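Local atomic coordinates of carboxyvinyl-carboxyphosphonate phosphorylmutase (PDB entry 4IQD), a protein that belongs to the phosphoenolpyruvate phosphomutase family of TIM-barrel enzymes and holds pyruvic acid in its pockets. Residues M274-R277 / S278-Y281; A78-A81 / R82-V85; T13-E16 / L17-F21; A250-A253 / Y254-V257. One frame throughout, in Å; residues are numbered along the deposited sequence.

Contact 1: residues M274-R277 / S278-Y281; sequences MQTR and SELY
Thr276 and Glu279 make a local capping contact where the loop after helix 245-264 turns into helix 277-283. Two bonds running in opposite directions support this reading. Glu279 N donates to Thr276 OG1 at 2.9 Å, and Thr276 N donates to Glu279 OE1 at 2.8 Å, nearly straight at 165°. The second bond reaches the carboxylate oxygen on its anti side, tilted from the carboxylate plane. Thr276 OG1 can serve as cap because its chi1 of 66° sets it between the backbone N and the carbonyl carbon, facing the first turn. The backbone carries on at once into helical bonding, with Leu280 N donating to Thr276 O at 2.8 Å.

Gln275 lies alongside. Its CG rests 3.7 Å from Glu279 CB, the two side chains sliding past each other in opposite directions, while Gln275 OE1 comes 3.2 Å from Leu280 CA, against the backbone and CB of that residue. The second subunit covers part of this region: Arg277 NH2 hydrogen-bonds Glu220 O of that subunit, and Leu280 packs on its Ala62. The reciprocal side-chain-to-backbone pair, with Thr276 as N-cap and Glu279 three residues later, is a capping box at a helix N-terminus.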
loop_
_atom_site.group_PDB
_atom_site.type_symbol
_atom_site.label_atom_id
_atom_site.label_comp_id
_atom_site.label_asym_id
_atom_site.label_seq_id
_atom_site.Cartn_x
_atom_site.Cartn_y
_atom_site.Cartn_z
HETATM N N MSE A 274 16.882 -2.872 4.725
HETATM C CA MSE A 274 16.063 -3.342 3.620
HETATM C C MSE A 274 15.772 -4.834 3.662
HETATM O O MSE A 274 16.587 -5.633 4.117
HETATM C CB MSE A 274 16.725 -3.002 2.285
HETATM C CG MSE A 274 16.981 -1.525 2.074
HETATM SE SE MSE A 274 17.529 -1.124 0.255
HETATM C CE MSE A 274 18.085 0.728 0.502
ATOM N N GLN A 275 14.588 -5.194 3.186
ATOM C CA GLN A 275 14.279 -6.576 2.898
ATOM C C GLN A 275 15.052 -6.965 1.648
ATOM O O GLN A 275 15.063 -6.218 0.671
ATOM C CB GLN A 275 12.789 -6.732 2.634
ATOM C CG GLN A 275 12.439 -7.993 1.877
ATOM C CD GLN A 275 11.140 -7.867 1.123
ATOM O OE1 GLN A 275 10.303 -8.764 1.157
ATOM N NE2 GLN A 275 10.963 -6.749 0.429
ATOM N N THR A 276 15.694 -8.129 1.679
ATOM C CA THR A 276 16.480 -8.605 0.544
ATOM C C THR A 276 15.596 -9.190 -0.558
ATOM O O THR A 276 14.438 -9.532 -0.323
ATOM C CB THR A 276 17.505 -9.678 0.974
ATOM O OG1 THR A 276 16.817 -10.852 1.419
ATOM C CG2 THR A 276 18.385 -9.160 2.093
ATOM N N ARG A 277 16.151 -9.304 -1.760
ATOM C CA ARG A 277 15.443 -9.937 -2.867
ATOM C C ARG A 277 15.155 -11.392 -2.526
ATOM O O ARG A 277 14.193 -11.977 -3.017
ATOM C CB ARG A 277 16.266 -9.851 -4.153
ATOM C CG ARG A 277 16.404 -8.446 -4.701
ATOM C CD ARG A 277 17.662 -8.301 -5.537
ATOM N NE ARG A 277 17.460 -8.632 -6.943
ATOM C CZ ARG A 277 17.425 -7.734 -7.923
ATOM N NH1 ARG A 277 17.245 -8.125 -9.178
ATOM N NH2 ARG A 277 17.579 -6.446 -7.652
ATOM N N SER A 278 16.004 -11.962 -1.677
ATOM C CA SER A 278 15.847 -13.332 -1.216
ATOM C C SER A 278 14.646 -13.431 -0.288
ATOM O O SER A 278 13.829 -14.342 -0.403
ATOM C CB SER A 278 17.107 -13.784 -0.479
ATOM O OG SER A 278 18.273 -13.438 -1.205
ATOM N N GLU A 279 14.551 -12.488 0.643
ATOM C CA GLU A 279 13.438 -12.454 1.575
ATOM C C GLU A 279 12.158 -12.135 0.827
ATOM O O GLU A 279 11.089 -12.642 1.160
ATOM C CB GLU A 279 13.682 -11.416 2.668
ATOM C CG GLU A 279 14.704 -11.846 3.694
ATOM C CD GLU A 279 15.220 -10.693 4.519
ATOM O OE1 GLU A 279 15.098 -9.537 4.069
ATOM O OE2 GLU A 279 15.754 -10.943 5.616
ATOM N N LEU A 280 12.280 -11.293 -0.192
ATOM C CA LEU A 280 11.142 -10.930 -1.017
ATOM C C LEU A 280 10.672 -12.131 -1.819
ATOM O O LEU A 280 9.475 -12.403 -1.896
ATOM C CB LEU A 280 11.506 -9.777 -1.949
ATOM C CG LEU A 280 10.414 -9.355 -2.930
ATOM C CD1 LEU A 280 9.093 -9.142 -2.204
ATOM C CD2 LEU A 280 10.835 -8.096 -3.657
ATOM N N TYR A 281 11.632 -12.840 -2.407
ATOM C CA TYR A 281 11.375 -14.044 -3.194
ATOM C C TYR A 281 10.483 -15.012 -2.428
ATOM O O TYR A 281 9.488 -15.511 -2.953
ATOM C CB TYR A 281 12.711 -14.712 -3.547
ATOM C CG TYR A 281 12.625 -16.014 -4.322
ATOM C CD1 TYR A 281 12.817 -16.040 -5.698
ATOM C CD2 TYR A 281 12.390 -17.221 -3.671
ATOM C CE1 TYR A 281 12.759 -17.229 -6.404
ATOM C CE2 TYR A 281 12.324 -18.410 -4.371
ATOM C CZ TYR A 281 12.508 -18.410 -5.735
ATOM O OH TYR A 281 12.441 -19.596 -6.427
HETATM O O HOH W 1 17.099 -7.582 5.447
#

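Contact 2: residues A78-A81 / R82-V85; sequences AERA and RDLV. With PYR (pyruvic acid), chain F.
Ala81 O receives two N-H groups from the next turn of helix 74-88. Val85 N supplies the main bond at 3.2 Å, nearly straight at 171°, whereas Leu84 N adds a weak one that is strongly bent. Leu84 N is also bonded to Arg80 O, so its hydrogen is shared between two carbonyls.

On the ligand side of the helix, Arg80 and Asp83 both reach pyruvic acid. The Arg80 chain folds at chi2 (58°) and chi3 (60°), which brings its guanidinium edge to the ligand. NE points at O3 of pyruvic acid, although the modelled separation is too short to be relied on, and Arg80 NH2 adds weak bonds to OXT at 3.4 Å and to O3 at 3.1 Å. Asp83 OD2 forms a long salt bridge with Arg80 NE, 3.8 Å, the two planes lying almost parallel; the same OD2 is 3.1 Å from O3 of pyruvic acid. Glu79 borders the ligand methyl, with OE2 3.6 Å from CB of pyruvic acid. Arg80 NH2 of the second subunit also hydrogen-bonds the ligand, placing this pocket at the dimer interface. Behind it, Ala81 packs on Leu55 of strand 53-55 and Val94 of strand 92-95, Leu84 on Val92, and Ala78 on helix 103-115.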
loop_
_atom_site.group_PDB
_atom_site.type_symbol
_atom_site.label_atom_id
_atom_site.label_comp_id
_atom_site.label_asym_id
_atom_site.label_seq_id
_atom_site.Cartn_x
_atom_site.Cartn_y
_atom_site.Cartn_z
ATOM N N ALA A 78 -13.524 -2.926 1.153
ATOM C CA ALA A 78 -13.751 -4.343 0.906
ATOM C C ALA A 78 -12.726 -4.930 -0.067
ATOM O O ALA A 78 -12.422 -6.121 -0.015
ATOM C CB ALA A 78 -15.166 -4.570 0.398
ATOM N N GLU A 79 -12.192 -4.094 -0.952
ATOM C CA GLU A 79 -11.178 -4.548 -1.902
ATOM C C GLU A 79 -9.800 -4.690 -1.263
ATOM O O GLU A 79 -9.083 -5.644 -1.535
ATOM C CB GLU A 79 -11.095 -3.617 -3.108
ATOM C CG GLU A 79 -11.891 -4.087 -4.308
ATOM C CD GLU A 79 -11.276 -3.642 -5.620
ATOM O OE1 GLU A 79 -11.388 -4.393 -6.612
ATOM O OE2 GLU A 79 -10.677 -2.546 -5.659
ATOM N N ARG A 80 -9.424 -3.734 -0.424
ATOM C CA ARG A 80 -8.156 -3.839 0.285
ATOM C C ARG A 80 -8.209 -5.026 1.240
ATOM O O ARG A 80 -7.210 -5.707 1.451
ATOM C CB ARG A 80 -7.840 -2.545 1.036
ATOM C CG ARG A 80 -6.493 -2.532 1.757
ATOM C CD ARG A 80 -5.312 -2.780 0.818
ATOM N NE ARG A 80 -5.206 -1.788 -0.250
ATOM C CZ ARG A 80 -4.574 -0.623 -0.137
ATOM N NH1 ARG A 80 -3.993 -0.287 1.005
ATOM N NH2 ARG A 80 -4.529 0.211 -1.166
ATOM N N ALA A 81 -9.387 -5.281 1.801
ATOM C CA ALA A 81 -9.576 -6.418 2.692
ATOM C C ALA A 81 -9.431 -7.715 1.914
ATOM O O ALA A 81 -8.923 -8.708 2.434
ATOM C CB ALA A 81 -10.936 -6.349 3.366
ATOM N N ARG A 82 -9.883 -7.692 0.665
ATOM C CA ARG A 82 -9.718 -8.820 -0.238
ATOM C C ARG A 82 -8.241 -9.137 -0.342
ATOM O O ARG A 82 -7.832 -10.285 -0.180
ATOM C CB ARG A 82 -10.247 -8.467 -1.625
ATOM C CG ARG A 82 -10.866 -9.613 -2.387
ATOM C CD ARG A 82 -12.364 -9.405 -2.481
ATOM N NE ARG A 82 -12.888 -9.720 -3.806
ATOM C CZ ARG A 82 -13.486 -10.863 -4.120
ATOM N NH1 ARG A 82 -13.640 -11.806 -3.201
ATOM N NH2 ARG A 82 -13.934 -11.063 -5.351
ATOM N N ASP A 83 -7.451 -8.099 -0.604
ATOM C CA ASP A 83 -6.005 -8.220 -0.740
ATOM C C ASP A 83 -5.396 -8.952 0.440
ATOM O O ASP A 83 -4.509 -9.787 0.274
ATOM C CB ASP A 83 -5.362 -6.839 -0.840
ATOM C CG ASP A 83 -5.735 -6.109 -2.108
ATOM O OD1 ASP A 83 -6.584 -6.621 -2.869
ATOM O OD2 ASP A 83 -5.181 -5.013 -2.336
ATOM N N LEU A 84 -5.885 -8.634 1.631
ATOM C CA LEU A 84 -5.350 -9.215 2.852
ATOM C C LEU A 84 -5.609 -10.712 2.919
ATOM O O LEU A 84 -4.683 -11.493 3.096
ATOM C CB LEU A 84 -5.916 -8.508 4.084
ATOM C CG LEU A 84 -5.090 -7.333 4.614
ATOM C CD1 LEU A 84 -4.885 -6.263 3.557
ATOM C CD2 LEU A 84 -5.724 -6.743 5.867
ATOM N N VAL A 85 -6.868 -11.107 2.768
ATOM C CA VAL A 85 -7.227 -12.518 2.813
ATOM C C VAL A 85 -6.578 -13.304 1.673
ATOM O O VAL A 85 -5.999 -14.367 1.899
ATOM C CB VAL A 85 -8.755 -12.712 2.769
ATOM C CG1 VAL A 85 -9.105 -14.191 2.877
ATOM C CG2 VAL A 85 -9.419 -11.926 3.886
HETATM C C PYR F . -6.354 -1.190 -4.511
HETATM O O PYR F . -7.185 -0.928 -5.490
HETATM O OXT PYR F . -5.228 -0.527 -4.408
HETATM C CA PYR F . -6.674 -2.170 -3.579
HETATM O O3 PYR F . -6.205 -2.095 -2.359
HETATM C CB PYR F . -7.556 -3.315 -3.974
#

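Contact 3: residues T13-E16 / L17-F21; sequences TQEE and LANRF
Leu17 leaves the backbone with CB 3.4 Å from Gln14 O and slightly farther from Thr13 O, then passes the first turn of helix 14-26. Its CG lies 3.5 Å from Thr13 O, the carbonyl that accepts the bond from Leu17 N. With CG beside the backbone N (chi1 -81°), the branch stays close to that carbonyl before it divides. CD1 continues past Thr13 O at 4.2 Å. CD2 turns the other way, along the helix, and sits over the centre of one face of the Arg20 guanidinium, 3.8 Å above its plane. The far end of Arg20 has a polar anchor of its own, since NH1 hydrogen-bonds Asp89 O.

These residues open the helix that precedes strand 31-34 of the barrel. Thr13 occupies the N-cap position, but its side chain makes no capping bond; instead the N-H of Thr13 donates to Glu16 OE1 at 2.7 Å and 174°, with no return bond from the Thr13 side chain.

On another side of the turn, Gln14 NE2 lies 3.8 Å from Ala18 CB. The Gln14 amide is held from elsewhere, NE2 by Val118 O and OE1 by Ser159 OG, which ties the helix start to two neighbouring loops. Ala18 N donates to Gln14 O at 2.8 Å.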
loop_
_atom_site.group_PDB
_atom_site.type_symbol
_atom_site.label_atom_id
_atom_site.label_comp_id
_atom_site.label_asym_id
_atom_site.label_seq_id
_atom_site.Cartn_x
_atom_site.Cartn_y
_atom_site.Cartn_z
ATOM N N THR A 13 -12.748 -21.055 3.470
ATOM C CA THR A 13 -13.987 -20.332 3.204
ATOM C C THR A 13 -14.187 -19.257 4.268
ATOM O O THR A 13 -13.538 -19.283 5.315
ATOM C CB THR A 13 -15.226 -21.257 3.111
ATOM O OG1 THR A 13 -16.333 -20.517 2.583
ATOM C CG2 THR A 13 -15.611 -21.809 4.463
ATOM N N GLN A 14 -15.065 -18.301 3.984
ATOM C CA GLN A 14 -15.329 -17.216 4.919
ATOM C C GLN A 14 -15.844 -17.776 6.233
ATOM O O GLN A 14 -15.430 -17.339 7.306
ATOM C CB GLN A 14 -16.342 -16.225 4.339
ATOM C CG GLN A 14 -16.557 -14.974 5.188
ATOM C CD GLN A 14 -17.612 -15.154 6.263
ATOM O OE1 GLN A 14 -18.580 -15.889 6.081
ATOM N NE2 GLN A 14 -17.428 -14.481 7.391
ATOM N N GLU A 15 -16.740 -18.753 6.147
ATOM C CA GLU A 15 -17.343 -19.300 7.349
ATOM C C GLU A 15 -16.305 -20.048 8.175
ATOM O O GLU A 15 -16.390 -20.094 9.397
ATOM C CB GLU A 15 -18.546 -20.188 7.019
ATOM C CG GLU A 15 -19.455 -20.432 8.218
ATOM C CD GLU A 15 -20.933 -20.396 7.864
ATOM O OE1 GLU A 15 -21.262 -20.312 6.662
ATOM O OE2 GLU A 15 -21.767 -20.447 8.796
ATOM N N GLU A 16 -15.313 -20.620 7.502
ATOM C CA GLU A 16 -14.186 -21.228 8.192
ATOM C C GLU A 16 -13.366 -20.142 8.866
ATOM O O GLU A 16 -12.893 -20.313 9.988
ATOM C CB GLU A 16 -13.312 -22.020 7.216
ATOM C CG GLU A 16 -13.787 -23.447 6.982
ATOM C CD GLU A 16 -13.244 -24.043 5.698
ATOM O OE1 GLU A 16 -12.656 -23.292 4.892
ATOM O OE2 GLU A 16 -13.410 -25.262 5.493
ATOM N N LEU A 17 -13.212 -19.018 8.175
ATOM C CA LEU A 17 -12.388 -17.928 8.681
ATOM C C LEU A 17 -13.003 -17.240 9.897
ATOM O O LEU A 17 -12.300 -16.915 10.856
ATOM C CB LEU A 17 -12.077 -16.919 7.571
ATOM C CG LEU A 17 -10.927 -17.347 6.656
ATOM C CD1 LEU A 17 -10.646 -16.293 5.604
ATOM C CD2 LEU A 17 -9.677 -17.636 7.469
ATOM N N ALA A 18 -14.313 -17.028 9.862
ATOM C CA ALA A 18 -15.008 -16.414 10.986
ATOM C C ALA A 18 -14.938 -17.308 12.215
ATOM O O ALA A 18 -14.685 -16.839 13.323
ATOM C CB ALA A 18 -16.446 -16.131 10.624
ATOM N N ASN A 19 -15.162 -18.601 12.014
ATOM C CA ASN A 19 -15.133 -19.550 13.115
ATOM C C ASN A 19 -13.733 -19.699 13.685
ATOM O O ASN A 19 -13.563 -19.852 14.891
ATOM C CB ASN A 19 -15.677 -20.906 12.672
ATOM C CG ASN A 19 -17.124 -20.834 12.232
ATOM O OD1 ASN A 19 -17.916 -20.073 12.785
ATOM N ND2 ASN A 19 -17.475 -21.624 11.226
ATOM N N ARG A 20 -12.733 -19.651 12.810
ATOM C CA ARG A 20 -11.343 -19.727 13.239
ATOM C C ARG A 20 -11.036 -18.516 14.099
ATOM O O ARG A 20 -10.393 -18.628 15.137
ATOM C CB ARG A 20 -10.398 -19.760 12.038
ATOM C CG ARG A 20 -8.935 -19.958 12.416
ATOM C CD ARG A 20 -7.984 -19.587 11.280
ATOM N NE ARG A 20 -8.097 -20.459 10.112
ATOM C CZ ARG A 20 -7.370 -20.327 9.005
ATOM N NH1 ARG A 20 -6.471 -19.356 8.908
ATOM N NH2 ARG A 20 -7.542 -21.166 7.993
ATOM N N PHE A 21 -11.513 -17.360 13.653
ATOM C CA PHE A 21 -11.365 -16.112 14.388
ATOM C C PHE A 21 -12.003 -16.216 15.765
ATOM O O PHE A 21 -11.394 -15.852 16.772
ATOM C CB PHE A 21 -12.005 -14.964 13.606
ATOM C CG PHE A 21 -11.801 -13.617 14.231
ATOM C CD1 PHE A 21 -10.656 -12.887 13.971
ATOM C CD2 PHE A 21 -12.759 -13.076 15.074
ATOM C CE1 PHE A 21 -10.465 -11.646 14.541
ATOM C CE2 PHE A 21 -12.573 -11.835 15.648
ATOM C CZ PHE A 21 -11.426 -11.118 15.383
#

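Contact 4: residues A250-A253 / Y254-V257; sequences AAKA and YENV
Tyr254 N donates to Ala250 O at 3.0 Å and 153°, one of the i to i+4 bonds that run through this part of the long alpha-helix 245-264. Asn256 N follows with a bond to Lys252 O at 3.1 Å, while the intervening one, from Glu255 N to Ala251 O, is weak. The helix extends away from the barrel and meets the second subunit along much of this segment: Ala250 packs on Tyr254 of that subunit, Ala251 on its Gln275 and Val257 on its Thr245. Such an interface is consistent with the helix swapping known between subunits in the superfamily of isocitrate lyase and phosphoenolpyruvate mutase.

Farther from the backbone, Lys252 and Glu255 form a long salt bridge, NZ to OE1 at 3.9 Å. The two carboxylate oxygens are almost equally distant from NZ, so the ammonium group faces the carboxylate as a whole at a distance that implies a loose attraction. Lys252 bends at chi2 (57°) to bring its otherwise extended end toward the Glu255 carboxylate.

The ring of Tyr254 provides the main packing. Its CG stands beside the backbone N (chi1 -59°), which folds the ring back over the preceding turn, and Ala250 O comes to lie 3.2 Å above the centre of one face. The same oxygen therefore accepts the backbone bond and is covered by the ring. Ala250 CB reaches the phenol end, 4.1 Å from Tyr254 CZ. At the next turn, Val257 CG1 rests 3.3 Å from Ala253 O.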
loop_
_atom_site.group_PDB
_atom_site.type_symbol
_atom_site.label_atom_id
_atom_site.label_comp_id
_atom_site.label_asym_id
_atom_site.label_seq_id
_atom_site.Cartn_x
_atom_site.Cartn_y
_atom_site.Cartn_z
ATOM N N ALA A 250 6.495 2.411 8.412
ATOM C CA ALA A 250 6.768 2.467 6.986
ATOM C C ALA A 250 6.997 3.906 6.552
ATOM O O ALA A 250 7.915 4.197 5.788
ATOM C CB ALA A 250 5.621 1.853 6.202
ATOM N N ALA A 251 6.154 4.804 7.051
ATOM C CA ALA A 251 6.251 6.213 6.704
ATOM C C ALA A 251 7.555 6.800 7.228
ATOM O O ALA A 251 8.152 7.668 6.598
ATOM C CB ALA A 251 5.061 6.974 7.247
ATOM N N LYS A 252 7.997 6.309 8.380
ATOM C CA LYS A 252 9.268 6.728 8.948
ATOM C C LYS A 252 10.415 6.275 8.054
ATOM O O LYS A 252 11.383 7.007 7.842
ATOM C CB LYS A 252 9.441 6.139 10.347
ATOM C CG LYS A 252 10.585 6.747 11.129
ATOM C CD LYS A 252 10.416 8.249 11.244
ATOM C CE LYS A 252 11.495 8.867 12.114
ATOM N NZ LYS A 252 11.340 10.344 12.226
ATOM N N ALA A 253 10.288 5.062 7.524
ATOM C CA ALA A 253 11.330 4.463 6.699
ATOM C C ALA A 253 11.466 5.157 5.348
ATOM O O ALA A 253 12.568 5.271 4.820
ATOM C CB ALA A 253 11.070 2.976 6.514
ATOM N N TYR A 254 10.348 5.617 4.793
ATOM C CA TYR A 254 10.392 6.382 3.554
ATOM C C TYR A 254 11.238 7.622 3.795
ATOM O O TYR A 254 12.188 7.897 3.063
ATOM C CB TYR A 254 8.990 6.811 3.122
ATOM C CG TYR A 254 8.013 5.681 2.901
ATOM C CD1 TYR A 254 8.444 4.428 2.490
ATOM C CD2 TYR A 254 6.654 5.873 3.103
ATOM C CE1 TYR A 254 7.548 3.397 2.288
ATOM C CE2 TYR A 254 5.753 4.854 2.901
ATOM C CZ TYR A 254 6.203 3.617 2.496
ATOM O OH TYR A 254 5.300 2.598 2.299
ATOM N N GLU A 255 10.876 8.345 4.849
ATOM C CA GLU A 255 11.500 9.606 5.232
ATOM C C GLU A 255 13.015 9.501 5.339
ATOM O O GLU A 255 13.741 10.331 4.799
ATOM C CB GLU A 255 10.904 10.078 6.565
ATOM C CG GLU A 255 11.384 11.431 7.063
ATOM C CD GLU A 255 10.737 11.824 8.387
ATOM O OE1 GLU A 255 9.732 11.188 8.781
ATOM O OE2 GLU A 255 11.232 12.768 9.038
ATOM N N ASN A 256 13.482 8.469 6.030
ATOM C CA ASN A 256 14.909 8.266 6.241
ATOM C C ASN A 256 15.671 7.907 4.975
ATOM O O ASN A 256 16.799 8.352 4.772
ATOM C CB ASN A 256 15.139 7.187 7.301
ATOM C CG ASN A 256 14.809 7.666 8.700
ATOM O OD1 ASN A 256 14.987 8.839 9.022
ATOM N ND2 ASN A 256 14.326 6.759 9.537
ATOM N N VAL A 257 15.062 7.093 4.126
ATOM C CA VAL A 257 15.761 6.629 2.940
ATOM C C VAL A 257 15.676 7.660 1.816
ATOM O O VAL A 257 16.597 7.791 1.013
ATOM C CB VAL A 257 15.271 5.234 2.483
ATOM C CG1 VAL A 257 13.899 5.315 1.839
ATOM C CG2 VAL A 257 16.272 4.603 1.532
#

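Contact 2 is the buried one and the one that holds ligand; the other three are only partly buried. Contacts 2 and 3 lie side by side on neighbouring helices, 74-88 and 14-26, joined by packing of Val85 CG1 on Leu17 CD1 at 3.8 Å. Contacts 1, 2 and 4 all meet the second subunit; contact 3 does not. The centres of contacts 1 and 4 lie about 18 Å apart, on consecutive helices, and Gln275 of one copy packs on Ala251 of the other. Chemistry follows place: a capping box opens the helix in contact 1, while in contact 3 only the Glu16 carboxylate takes the N-H of Thr13; mid-helix contacts 2 and 4 each carry a long salt bridge.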